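Local coordinates for protein tyrocidine synthetase 3 (Brevibacillus brevis, PDB 2JGP) that forms peptide bonds in nonribosomal synthesis of the antibiotic tyrocidine, its condensation domain probably joining building blocks delivered on phosphopantetheine-bearing carrier domains, at residues L375-K380 and L399-H404; I350-P355 and F428-T433; L329-L334 and E393-A398. All coordinates share one frame; numbering follows the deposited sequence.

How the contacts relate
Helix 329-345 comes first, followed by strands 350-356 and 373-379, then helix 387-403 and finally strand 430-435. Contact 1 closes the shortest loop, with 18 residues between its segments, most of them helical. It lies wholly within the longer loop of contact 2, which spans 72 intervening residues. Contact 3 starts before both and returns at 393-398, so its segments alternate with those of each of the others. Contacts 1 and 3 share helix 387-403 and its sodium ion; contacts 1 and 2 meet where strands 350-356 and 373-379 pair antiparallel. Together they tie two helices and three strands into one buried part of the condensation domain.

Contact 1: residues L375-K380 and L399-H404; sequences LAMRNK and LDAYGH. With NA (sodium ion), chain F.
A single methyl group receives two strand side chains here: CB of A401 lies 3.9 Å from CD1 of L375 and 3.8 Å from SD of M377. L375 and M377 stand two residues apart on strand 373-379, so both lie on the face turned to the helix, which runs past at 155° to the strand, while A376 points away between them. Alanine suits the meeting point, because its short side chain lets the longer ones close over the helix. M377 reaches the methyl by a bent chain. Its CG stands anti to the backbone N, and the chain then turns at both chi2 (73°) and chi3, carrying SD and CE over A401, with CE grazing Y402 obliquely. L375 sends CD1 to the edge of the Y402 ring, near the ring plane and 3.7 Å from CD2, and the two side chains cross at about a right angle. W276 of helix 267-279 packs on both L375 and A401.

D400 belongs to another side of the same helix turn, where its OD1 binds the sodium ion at 2.7 Å together with two waters and OE1 of Q396. Its backbone is used as well: ND1 of H404 donates to D400 O at 2.7 Å with an N-H...O angle of 167°, the acceptor lying in the imidazole plane. The other ring nitrogen, NE2, is hydrogen-bonded to E54 in the carrier-protein part of the chain, and R14 reaches G403 O, so this helix end also meets the carrier domain.

No hydrogen bond joins the two segments. The strand is therefore held to the helix by shape and apolar burial, while the metal and the polar groups occupy other sides of the helix.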
loop_
_atom_site.group_PDB
_atom_site.type_symbol
_atom_site.label_atom_id
_atom_site.label_comp_id
_atom_site.label_asym_id
_atom_site.label_seq_id
_atom_site.Cartn_x
_atom_site.Cartn_y
_atom_site.Cartn_z
ATOM N N LEU A 375 0.772 7.529 0.714
ATOM C CA LEU A 375 0.145 8.786 1.056
ATOM C C LEU A 375 0.986 9.459 2.129
ATOM O O LEU A 375 1.371 8.818 3.100
ATOM C CB LEU A 375 -1.265 8.552 1.590
ATOM C CG LEU A 375 -2.169 7.658 0.741
ATOM C CD1 LEU A 375 -3.513 7.486 1.445
ATOM C CD2 LEU A 375 -2.337 8.214 -0.668
ATOM N N ALA A 376 1.259 10.748 1.950
ATOM C CA ALA A 376 1.919 11.544 2.978
ATOM C C ALA A 376 0.857 11.992 3.968
ATOM O O ALA A 376 0.103 12.926 3.693
ATOM C CB ALA A 376 2.611 12.743 2.358
ATOM N N MET A 377 0.791 11.325 5.114
ATOM C CA MET A 377 -0.238 11.606 6.104
ATOM C C MET A 377 0.267 12.639 7.113
ATOM O O MET A 377 1.188 12.362 7.886
ATOM C CB MET A 377 -0.633 10.312 6.817
ATOM C CG MET A 377 -2.013 10.332 7.386
ATOM S SD MET A 377 -3.283 10.207 6.106
ATOM C CE MET A 377 -3.322 8.462 5.747
ATOM N N ARG A 378 -0.338 13.825 7.093
ATOM C CA ARG A 378 0.058 14.922 7.978
ATOM C C ARG A 378 -0.933 15.074 9.123
ATOM O O ARG A 378 -2.138 15.157 8.903
ATOM C CB ARG A 378 0.150 16.237 7.201
ATOM C CG ARG A 378 0.597 17.433 8.039
ATOM C CD ARG A 378 0.675 18.672 7.178
ATOM N NE ARG A 378 1.197 19.832 7.901
ATOM C CZ ARG A 378 1.657 20.935 7.316
ATOM N NH1 ARG A 378 1.666 21.053 5.989
ATOM N NH2 ARG A 378 2.114 21.935 8.059
ATOM N N ASN A 379 -0.410 15.130 10.342
ATOM C CA ASN A 379 -1.228 15.329 11.532
ATOM C C ASN A 379 -0.524 16.251 12.510
ATOM O O ASN A 379 0.685 16.462 12.416
ATOM C CB ASN A 379 -1.538 13.985 12.188
ATOM C CG ASN A 379 -2.618 13.224 11.457
ATOM O OD1 ASN A 379 -2.346 12.246 10.751
ATOM N ND2 ASN A 379 -3.856 13.688 11.595
ATOM N N LYS A 380 -1.295 16.786 13.452
ATOM C CA LYS A 380 -0.813 17.814 14.360
ATOM C C LYS A 380 -1.055 17.417 15.811
ATOM O O LYS A 380 -1.998 17.900 16.447
ATOM C CB LYS A 380 -1.466 19.153 14.018
ATOM C CG LYS A 380 -1.060 19.645 12.631
ATOM C CD LYS A 380 -1.622 21.005 12.300
ATOM C CE LYS A 380 -1.351 21.361 10.845
ATOM N NZ LYS A 380 -2.030 22.625 10.458
ATOM N N LEU A 399 -9.449 9.540 5.917
ATOM C CA LEU A 399 -10.565 9.448 4.989
ATOM C C LEU A 399 -10.400 10.435 3.833
ATOM O O LEU A 399 -10.636 10.077 2.685
ATOM C CB LEU A 399 -11.892 9.697 5.711
ATOM C CG LEU A 399 -12.323 8.601 6.695
ATOM C CD1 LEU A 399 -13.568 9.030 7.459
ATOM C CD2 LEU A 399 -12.568 7.297 5.949
ATOM N N ASP A 400 -9.985 11.661 4.143
ATOM C CA ASP A 400 -9.730 12.677 3.116
ATOM C C ASP A 400 -8.622 12.209 2.179
ATOM O O ASP A 400 -8.725 12.368 0.965
ATOM C CB ASP A 400 -9.342 14.019 3.747
ATOM C CG ASP A 400 -10.501 14.708 4.456
ATOM O OD1 ASP A 400 -11.667 14.300 4.265
ATOM O OD2 ASP A 400 -10.244 15.670 5.214
ATOM N N ALA A 401 -7.571 11.623 2.748
ATOM C CA ALA A 401 -6.454 11.094 1.965
ATOM C C ALA A 401 -6.916 9.977 1.033
ATOM O O ALA A 401 -6.601 9.986 -0.159
ATOM C CB ALA A 401 -5.350 10.593 2.895
ATOM N N TYR A 402 -7.673 9.026 1.574
ATOM C CA TYR A 402 -8.203 7.923 0.769
ATOM C C TYR A 402 -9.138 8.435 -0.334
ATOM O O TYR A 402 -9.120 7.915 -1.452
ATOM C CB TYR A 402 -8.943 6.897 1.632
ATOM C CG TYR A 402 -8.117 6.267 2.741
ATOM C CD1 TYR A 402 -8.722 5.851 3.923
ATOM C CD2 TYR A 402 -6.737 6.107 2.623
ATOM C CE1 TYR A 402 -7.979 5.281 4.955
ATOM C CE2 TYR A 402 -5.989 5.533 3.654
ATOM C CZ TYR A 402 -6.619 5.126 4.810
ATOM O OH TYR A 402 -5.891 4.570 5.837
ATOM N N GLY A 403 -9.925 9.460 -0.021
ATOM C CA GLY A 403 -10.799 10.096 -1.010
ATOM C C GLY A 403 -10.045 10.819 -2.121
ATOM O O GLY A 403 -10.611 11.110 -3.173
ATOM N N HIS A 404 -8.775 11.124 -1.881
ATOM C CA HIS A 404 -7.950 11.802 -2.870
ATOM C C HIS A 404 -6.698 11.008 -3.206
ATOM O O HIS A 404 -5.661 11.581 -3.530
ATOM C CB HIS A 404 -7.620 13.203 -2.379
ATOM C CG HIS A 404 -8.836 14.051 -2.195
ATOM N ND1 HIS A 404 -9.597 14.014 -1.047
ATOM C CD2 HIS A 404 -9.459 14.910 -3.034
ATOM C CE1 HIS A 404 -10.622 14.839 -1.177
ATOM N NE2 HIS A 404 -10.560 15.392 -2.376
HETATM NA NA NA F . -13.782 13.020 5.354
HETATM O O HOH W 1 -15.852 12.282 6.162
HETATM O O HOH W 2 -13.286 12.253 3.459
#

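Contact 2: residues I350-P355 and F428-T433; sequences IIVGTP and FDTVFT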
loop_
_atom_site.group_PDB
_atom_site.type_symbol
_atom_site.label_atom_id
_atom_site.label_comp_id
_atom_site.label_asym_id
_atom_site.label_seq_id
_atom_site.Cartn_x
_atom_site.Cartn_y
_atom_site.Cartn_z
ATOM N N ILE A 350 3.549 16.676 12.124
ATOM C CA ILE A 350 4.293 15.487 11.725
ATOM C C ILE A 350 3.678 14.829 10.499
ATOM O O ILE A 350 2.456 14.682 10.419
ATOM C CB ILE A 350 4.312 14.446 12.870
ATOM C CG1 ILE A 350 4.913 15.075 14.137
ATOM C CG2 ILE A 350 5.095 13.193 12.445
ATOM C CD1 ILE A 350 5.235 14.104 15.222
ATOM N N ILE A 351 4.537 14.424 9.563
ATOM C CA ILE A 351 4.113 13.709 8.353
ATOM C C ILE A 351 4.641 12.276 8.414
ATOM O O ILE A 351 5.828 12.057 8.661
ATOM C CB ILE A 351 4.618 14.406 7.074
ATOM C CG1 ILE A 351 4.245 15.898 7.096
ATOM C CG2 ILE A 351 4.045 13.729 5.828
ATOM C CD1 ILE A 351 4.924 16.715 6.034
ATOM N N VAL A 352 3.743 11.310 8.217
ATOM C CA VAL A 352 4.086 9.889 8.219
ATOM C C VAL A 352 3.638 9.275 6.902
ATOM O O VAL A 352 2.488 9.421 6.521
ATOM C CB VAL A 352 3.379 9.146 9.370
ATOM C CG1 VAL A 352 3.600 7.632 9.252
ATOM C CG2 VAL A 352 3.861 9.683 10.733
ATOM N N GLY A 353 4.544 8.591 6.214
ATOM C CA GLY A 353 4.191 7.881 4.984
ATOM C C GLY A 353 3.360 6.656 5.295
ATOM O O GLY A 353 3.725 5.866 6.154
ATOM N N THR A 354 2.224 6.503 4.616
ATOM C CA THR A 354 1.389 5.315 4.781
ATOM C C THR A 354 1.138 4.629 3.433
ATOM O O THR A 354 0.361 5.124 2.608
ATOM C CB THR A 354 0.049 5.640 5.450
ATOM O OG1 THR A 354 -0.655 6.633 4.694
ATOM C CG2 THR A 354 0.268 6.150 6.877
ATOM N N PRO A 355 1.808 3.497 3.193
ATOM C CA PRO A 355 1.520 2.746 1.973
ATOM C C PRO A 355 0.087 2.216 1.929
ATOM O O PRO A 355 -0.465 1.827 2.959
ATOM C CB PRO A 355 2.538 1.598 2.015
ATOM C CG PRO A 355 3.628 2.084 2.935
ATOM C CD PRO A 355 2.904 2.882 3.966
ATOM N N PHE A 428 8.348 12.826 3.989
ATOM C CA PHE A 428 8.384 12.057 5.242
ATOM C C PHE A 428 9.645 11.198 5.367
ATOM O O PHE A 428 10.190 10.718 4.371
ATOM C CB PHE A 428 7.127 11.185 5.392
ATOM C CG PHE A 428 6.836 10.326 4.198
ATOM C CD1 PHE A 428 7.438 9.079 4.051
ATOM C CD2 PHE A 428 5.967 10.764 3.213
ATOM C CE1 PHE A 428 7.176 8.289 2.941
ATOM C CE2 PHE A 428 5.699 9.974 2.102
ATOM C CZ PHE A 428 6.302 8.735 1.968
ATOM N N ASP A 429 10.094 11.019 6.606
ATOM C CA ASP A 429 11.278 10.212 6.914
ATOM C C ASP A 429 10.952 8.969 7.727
ATOM O O ASP A 429 11.847 8.246 8.157
ATOM C CB ASP A 429 12.299 11.075 7.641
ATOM C CG ASP A 429 12.951 12.065 6.719
ATOM O OD1 ASP A 429 13.523 11.616 5.702
ATOM O OD2 ASP A 429 12.871 13.278 6.986
ATOM N N THR A 430 9.663 8.719 7.927
ATOM C CA THR A 430 9.213 7.492 8.545
ATOM C C THR A 430 7.968 6.980 7.833
ATOM O O THR A 430 7.224 7.755 7.240
ATOM C CB THR A 430 8.926 7.686 10.048
ATOM O OG1 THR A 430 8.555 6.432 10.620
ATOM C CG2 THR A 430 7.803 8.692 10.268
ATOM N N VAL A 431 7.773 5.665 7.898
ATOM C CA VAL A 431 6.633 4.996 7.291
ATOM C C VAL A 431 5.928 4.153 8.350
ATOM O O VAL A 431 6.577 3.584 9.229
ATOM C CB VAL A 431 7.081 4.095 6.106
ATOM C CG1 VAL A 431 5.981 3.125 5.701
ATOM C CG2 VAL A 431 7.507 4.959 4.923
ATOM N N PHE A 432 4.600 4.094 8.259
ATOM C CA PHE A 432 3.778 3.267 9.140
ATOM C C PHE A 432 3.001 2.268 8.296
ATOM O O PHE A 432 2.400 2.655 7.295
ATOM C CB PHE A 432 2.809 4.150 9.931
ATOM C CG PHE A 432 1.785 3.378 10.708
ATOM C CD1 PHE A 432 2.080 2.900 11.973
ATOM C CD2 PHE A 432 0.532 3.121 10.171
ATOM C CE1 PHE A 432 1.145 2.178 12.694
ATOM C CE2 PHE A 432 -0.415 2.398 10.889
ATOM C CZ PHE A 432 -0.106 1.925 12.148
ATOM N N THR A 433 3.028 0.991 8.684
ATOM C CA THR A 433 2.193 -0.038 8.035
ATOM C C THR A 433 1.492 -0.926 9.058
ATOM O O THR A 433 1.972 -1.094 10.173
ATOM C CB THR A 433 2.997 -0.951 7.076
ATOM O OG1 THR A 433 3.855 -1.825 7.824
ATOM C CG2 THR A 433 3.830 -0.127 6.100
HETATM O O HOH W 3 8.617 12.372 8.674
HETATM O O HOH W 4 0.115 2.065 5.749
#
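The strands run roughly parallel, 47° apart in direction, their axes coming within 4.6 Å, with a single bridge between G353 and V431. Both backbone polar groups of G353 are used: its N donates to T430 O at 3.0 Å, and its O accepts from F432 N at 2.9 Å. Bonds to the residues flanking V431 are the pattern of a parallel bridge.

The ring of F428 lies flat against G353, whose CA sits over the ring centre, 3.5 Å from the centroid and 6° off its normal, a CH-pi contact. With CG placed between its own backbone N and carbonyl carbon, F428 is folded back over the opposite strand, and glycine suits this place because no CB stands between backbone and ring. CB of F428 also rests on CG2 of I351. Branched V352 sends CG1 to within 3.6 Å of CB of F432. Farther along, the ring of P355 leans on two branched side chains, CD meeting CG1 of V431 at 3.5 Å and CG approaching CG2 of T433. The hydroxyl of T430 turns to Y337 and L465, and that of T433 to Q435 and S468.

Because the strands diverge from the bridge, water takes over beyond it. One water donates to I351 O at 2.8 Å and accepts from D429 N, while a second donates to both P355 O and F432 O. A short link between two sheets is thus completed by solvent, supplying backbone polar groups with partners where direct pairing ends.

Contact 3: residues L329-L334 and E393-A398; sequences LYMVLL and EVKQNA. With NA (sodium ion), chain F.
Two helices of the condensation domain, 329-345 and 387-403, pack across each other at M331, L334, V394, K395 and A398, their axes 9.5 Å apart and at 120°. M331 approaches K395 most closely: its SD lies 3.6 Å from K395 CB and just as near CG, resting on the aliphatic root of the lysine. CG of M331 is anti to its carbonyl carbon (chi1 -71°) and the chain beyond is extended, which carries CE on to within 4.3 Å of CB of A398. Methionine suits this task, being long and unbranched, and the small A398 leaves room for its end.

One turn along helix 329-345, L334 crosses V394 obliquely, with CD2 3.9 Å from V394 CG1. The same valine methyl lies 3.8 Å from M331 O, so it packs against both the backbone of M331 and the side chain of L334. K395 divides its work. Its apolar stem is buried against the methionine, while the extended chain takes NZ away to hydrogen bonds with G326 O and the hydroxyl of Y4, so its charged end also has polar company.

Q396 faces away from the interface, and its OE1 binds the sodium ion at 2.2 Å, D400 being the other protein ligand.

Around the crossing, helix 329-345 is wedged among several elements: V332 reaches helix 312-325 as well as L391, L333 packs on F432 and F434 of strand 430-435, and L334 touches V352 of strand 350-356. Y330 meets F432 edge-to-face and also touches Y402 farther along helix 387-403.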
loop_
_atom_site.group_PDB
_atom_site.type_symbol
_atom_site.label_atom_id
_atom_site.label_comp_id
_atom_site.label_asym_id
_atom_site.label_seq_id
_atom_site.Cartn_x
_atom_site.Cartn_y
_atom_site.Cartn_z
ATOM N N LEU A 329 -8.635 0.024 13.728
ATOM C CA LEU A 329 -7.424 -0.242 14.498
ATOM C C LEU A 329 -6.234 0.443 13.836
ATOM O O LEU A 329 -5.396 1.035 14.508
ATOM C CB LEU A 329 -7.177 -1.746 14.625
ATOM C CG LEU A 329 -5.901 -2.156 15.364
ATOM C CD1 LEU A 329 -5.817 -1.508 16.749
ATOM C CD2 LEU A 329 -5.824 -3.666 15.462
ATOM N N TYR A 330 -6.188 0.390 12.507
ATOM C CA TYR A 330 -5.183 1.117 11.740
ATOM C C TYR A 330 -5.068 2.575 12.187
ATOM O O TYR A 330 -3.968 3.068 12.444
ATOM C CB TYR A 330 -5.535 1.069 10.246
ATOM C CG TYR A 330 -4.541 1.761 9.355
ATOM C CD1 TYR A 330 -3.556 1.036 8.695
ATOM C CD2 TYR A 330 -4.587 3.139 9.163
ATOM C CE1 TYR A 330 -2.639 1.662 7.874
ATOM C CE2 TYR A 330 -3.677 3.776 8.348
ATOM C CZ TYR A 330 -2.703 3.030 7.708
ATOM O OH TYR A 330 -1.800 3.648 6.891
ATOM N N MET A 331 -6.205 3.261 12.271
ATOM C CA MET A 331 -6.221 4.680 12.648
ATOM C C MET A 331 -5.743 4.922 14.081
ATOM O O MET A 331 -5.027 5.885 14.345
ATOM C CB MET A 331 -7.619 5.270 12.483
ATOM C CG MET A 331 -8.078 5.446 11.038
ATOM S SD MET A 331 -9.840 5.838 11.008
ATOM C CE MET A 331 -10.191 5.737 9.247
ATOM N N VAL A 332 -6.162 4.060 14.999
ATOM C CA VAL A 332 -5.780 4.172 16.406
ATOM C C VAL A 332 -4.259 4.064 16.532
ATOM O O VAL A 332 -3.612 4.900 17.163
ATOM C CB VAL A 332 -6.458 3.072 17.253
ATOM C CG1 VAL A 332 -5.865 3.023 18.670
ATOM C CG2 VAL A 332 -7.981 3.287 17.298
ATOM N N LEU A 333 -3.698 3.042 15.896
ATOM C CA LEU A 333 -2.249 2.818 15.906
ATOM C C LEU A 333 -1.471 3.952 15.225
ATOM O O LEU A 333 -0.419 4.375 15.718
ATOM C CB LEU A 333 -1.919 1.487 15.243
ATOM C CG LEU A 333 -2.503 0.237 15.887
ATOM C CD1 LEU A 333 -2.203 -0.975 15.024
ATOM C CD2 LEU A 333 -1.974 0.050 17.298
ATOM N N LEU A 334 -1.976 4.440 14.094
ATOM C CA LEU A 334 -1.349 5.579 13.426
ATOM C C LEU A 334 -1.372 6.800 14.333
ATOM O O LEU A 334 -0.393 7.547 14.414
ATOM C CB LEU A 334 -2.050 5.900 12.099
ATOM C CG LEU A 334 -1.534 7.125 11.331
ATOM C CD1 LEU A 334 -0.029 7.004 11.025
ATOM C CD2 LEU A 334 -2.348 7.314 10.057
ATOM N N GLU A 393 -9.036 13.621 14.336
ATOM C CA GLU A 393 -8.321 14.339 13.280
ATOM C C GLU A 393 -7.618 13.353 12.351
ATOM O O GLU A 393 -7.684 13.489 11.127
ATOM C CB GLU A 393 -7.320 15.332 13.868
ATOM C CG GLU A 393 -7.952 16.443 14.689
ATOM C CD GLU A 393 -6.928 17.409 15.244
ATOM O OE1 GLU A 393 -5.712 17.139 15.117
ATOM O OE2 GLU A 393 -7.343 18.431 15.817
ATOM N N VAL A 394 -6.962 12.356 12.943
ATOM C CA VAL A 394 -6.285 11.287 12.193
ATOM C C VAL A 394 -7.261 10.535 11.294
ATOM O O VAL A 394 -6.956 10.258 10.133
ATOM C CB VAL A 394 -5.569 10.280 13.138
ATOM C CG1 VAL A 394 -5.025 9.079 12.358
ATOM C CG2 VAL A 394 -4.438 10.972 13.898
ATOM N N LYS A 395 -8.442 10.232 11.822
ATOM C CA LYS A 395 -9.481 9.569 11.038
ATOM C C LYS A 395 -9.921 10.432 9.866
ATOM O O LYS A 395 -10.003 9.954 8.732
ATOM C CB LYS A 395 -10.699 9.257 11.908
ATOM C CG LYS A 395 -11.926 8.829 11.118
ATOM C CD LYS A 395 -13.139 8.687 12.013
ATOM C CE LYS A 395 -14.337 8.190 11.229
ATOM N NZ LYS A 395 -15.488 7.906 12.124
ATOM N N GLN A 396 -10.222 11.695 10.153
ATOM C CA GLN A 396 -10.697 12.631 9.144
ATOM C C GLN A 396 -9.671 12.833 8.031
ATOM O O GLN A 396 -10.018 12.833 6.849
ATOM C CB GLN A 396 -11.049 13.977 9.793
ATOM C CG GLN A 396 -11.971 14.853 8.972
ATOM C CD GLN A 396 -13.241 14.130 8.528
ATOM O OE1 GLN A 396 -13.462 13.930 7.333
ATOM N NE2 GLN A 396 -14.045 13.694 9.483
ATOM N N ASN A 397 -8.411 13.007 8.416
ATOM C CA ASN A 397 -7.338 13.192 7.449
ATOM C C ASN A 397 -7.075 11.929 6.641
ATOM O O ASN A 397 -6.698 12.007 5.471
ATOM C CB ASN A 397 -6.065 13.662 8.157
ATOM C CG ASN A 397 -6.183 15.077 8.673
ATOM O OD1 ASN A 397 -6.882 15.911 8.084
ATOM N ND2 ASN A 397 -5.518 15.361 9.789
ATOM N N ALA A 398 -7.279 10.771 7.267
ATOM C CA ALA A 398 -7.119 9.488 6.584
ATOM C C ALA A 398 -8.202 9.307 5.527
ATOM O O ALA A 398 -7.908 8.981 4.375
ATOM C CB ALA A 398 -7.149 8.344 7.582
HETATM NA NA NA F . -13.782 13.020 5.354
HETATM O O HOH W 1 -15.852 12.282 6.162
HETATM O O HOH W 2 -13.286 12.253 3.459
#